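Local coordinates for protein CheA (Treponema denticola, PDB 6Y1Y) that probably autophosphorylates as a histidine kinase and passes signals from chemoreceptors to the flagellar motors, this piece being its dimerization domain, at residues B[14-19]-B[115-120]. Numbering follows the deposited sequence.
Sequences LNLVSE and SGELQE
Leu16 of helix 7-67 and Leu118 of helix 93-125 make the apolar heart of this contact, their CA atoms 6.6 Å apart. The methyl CD2 of Leu118 does the touching: it lies 3.8 Å from CB of Leu16 and 4.1 Å from CG2 of Val17, thus bridging two successive residues of the facing helix. With CG of Leu16 anti to its carbonyl carbon (chi1 -83°), the isobutyl group reaches across to Glu117, and the two side chains cross at about a right angle. CD1 of Leu16 stands 3.7 Å from CB of Glu117, and CD2 comes within 3.2 Å of the carboxylate oxygen OE1, a close van der Waals approach.

The polar margin has no hydrogen bond between the segments. OE2 of Glu19 and OE1 of Glu117 are 4.4 Å apart, and their like charges are probably offset by Arg113, whose guanidinium forms salt bridges to both glutamates. The bridge to Glu117 stays within helix 93-125; the one to Glu19 spans the two helices.

Toward the second subunit, Val17 also packs on its Gln119, and Leu14 on its Val122. The short segments run nearly antiparallel (153°), their axes 10.0 Å apart, where helix 93-125, following helix 72-87 in the returning arm, lies back along helix 7-67. This hairpin pairs with its copy in the four-helix bundle characteristic of CheA dimerization domains.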
loop_
_atom_site.group_PDB
_atom_site.type_symbol
_atom_site.label_atom_id
_atom_site.label_comp_id
_atom_site.label_asym_id
_atom_site.label_seq_id
_atom_site.Cartn_x
_atom_site.Cartn_y
_atom_site.Cartn_z
ATOM N N LEU B 14 -10.546 -26.505 17.203
ATOM C CA LEU B 14 -9.435 -26.816 16.311
ATOM C C LEU B 14 -9.707 -26.322 14.900
ATOM O O LEU B 14 -8.800 -25.820 14.225
ATOM C CB LEU B 14 -9.184 -28.322 16.291
ATOM C CG LEU B 14 -8.565 -28.907 17.548
ATOM C CD1 LEU B 14 -8.596 -30.424 17.467
ATOM C CD2 LEU B 14 -7.137 -28.399 17.683
ATOM N N ASN B 15 -10.947 -26.468 14.430
ATOM C CA ASN B 15 -11.285 -25.975 13.101
ATOM C C ASN B 15 -11.257 -24.455 13.052
ATOM O O ASN B 15 -10.918 -23.881 12.012
ATOM C CB ASN B 15 -12.645 -26.517 12.664
ATOM C CG ASN B 15 -12.550 -27.923 12.098
ATOM O OD1 ASN B 15 -11.503 -28.569 12.188
ATOM N ND2 ASN B 15 -13.637 -28.397 11.499
ATOM N N LEU B 16 -11.647 -23.788 14.143
ATOM C CA LEU B 16 -11.526 -22.333 14.193
ATOM C C LEU B 16 -10.065 -21.903 14.197
ATOM O O LEU B 16 -9.701 -20.911 13.551
ATOM C CB LEU B 16 -12.252 -21.780 15.421
ATOM C CG LEU B 16 -13.762 -21.581 15.261
ATOM C CD1 LEU B 16 -14.374 -21.053 16.548
ATOM C CD2 LEU B 16 -14.059 -20.642 14.101
ATOM N N VAL B 17 -9.207 -22.638 14.911
ATOM C CA VAL B 17 -7.792 -22.284 14.928
ATOM C C VAL B 17 -7.169 -22.554 13.562
ATOM O O VAL B 17 -6.321 -21.790 13.086
ATOM C CB VAL B 17 -7.055 -23.041 16.051
ATOM C CG1 VAL B 17 -5.549 -22.816 15.959
ATOM C CG2 VAL B 17 -7.583 -22.623 17.419
ATOM N N SER B 18 -7.623 -23.611 12.887
ATOM C CA SER B 18 -7.170 -23.863 11.521
ATOM C C SER B 18 -7.525 -22.702 10.597
ATOM O O SER B 18 -6.693 -22.268 9.787
ATOM C CB SER B 18 -7.775 -25.172 11.002
ATOM O OG SER B 18 -7.489 -25.352 9.631
ATOM N N GLU B 19 -8.753 -22.188 10.699
ATOM C CA GLU B 19 -9.141 -21.018 9.914
ATOM C C GLU B 19 -8.278 -19.813 10.257
ATOM O O GLU B 19 -7.990 -18.978 9.390
ATOM C CB GLU B 19 -10.608 -20.671 10.153
ATOM C CG GLU B 19 -11.635 -21.572 9.504
ATOM C CD GLU B 19 -13.030 -20.988 9.634
ATOM O OE1 GLU B 19 -13.369 -20.086 8.835
ATOM O OE2 GLU B 19 -13.776 -21.408 10.547
ATOM N N SER B 115 -12.330 -14.340 15.027
ATOM C CA SER B 115 -12.003 -13.956 16.396
ATOM C C SER B 115 -13.251 -13.896 17.268
ATOM O O SER B 115 -13.208 -14.268 18.446
ATOM C CB SER B 115 -11.277 -12.612 16.411
ATOM O OG SER B 115 -12.180 -11.542 16.210
ATOM N N GLY B 116 -14.372 -13.437 16.710
ATOM C CA GLY B 116 -15.625 -13.483 17.447
ATOM C C GLY B 116 -16.046 -14.901 17.781
ATOM O O GLY B 116 -16.499 -15.181 18.895
ATOM N N GLU B 117 -15.893 -15.817 16.826
ATOM C CA GLU B 117 -16.231 -17.213 17.069
ATOM C C GLU B 117 -15.280 -17.845 18.080
ATOM O O GLU B 117 -15.704 -18.644 18.923
ATOM C CB GLU B 117 -16.212 -17.995 15.756
ATOM C CG GLU B 117 -17.365 -17.667 14.816
ATOM C CD GLU B 117 -17.469 -18.653 13.665
ATOM O OE1 GLU B 117 -16.476 -18.820 12.924
ATOM O OE2 GLU B 117 -18.544 -19.267 13.503
ATOM N N LEU B 118 -13.987 -17.516 17.997
ATOM C CA LEU B 118 -13.025 -18.023 18.973
ATOM C C LEU B 118 -13.380 -17.571 20.380
ATOM O O LEU B 118 -13.265 -18.347 21.337
ATOM C CB LEU B 118 -11.612 -17.563 18.621
ATOM C CG LEU B 118 -10.833 -18.324 17.548
ATOM C CD1 LEU B 118 -9.622 -17.498 17.137
ATOM C CD2 LEU B 118 -10.407 -19.702 18.024
ATOM N N GLN B 119 -13.798 -16.313 20.528
ATOM C CA GLN B 119 -14.095 -15.786 21.854
ATOM C C GLN B 119 -15.226 -16.569 22.502
ATOM O O GLN B 119 -15.104 -17.038 23.640
ATOM C CB GLN B 119 -14.450 -14.306 21.756
ATOM C CG GLN B 119 -14.529 -13.585 23.082
ATOM C CD GLN B 119 -14.183 -12.116 22.948
ATOM O OE1 GLN B 119 -13.022 -11.726 23.073
ATOM N NE2 GLN B 119 -15.189 -11.293 22.677
ATOM N N GLU B 120 -16.324 -16.760 21.772
ATOM C CA GLU B 120 -17.434 -17.521 22.329
ATOM C C GLU B 120 -17.077 -18.996 22.450
ATOM O O GLU B 120 -17.457 -19.653 23.424
ATOM C CB GLU B 120 -18.685 -17.330 21.474
ATOM C CG GLU B 120 -19.097 -15.874 21.312
ATOM C CD GLU B 120 -19.873 -15.337 22.509
ATOM O OE1 GLU B 120 -19.972 -16.047 23.536
ATOM O OE2 GLU B 120 -20.380 -14.195 22.420
#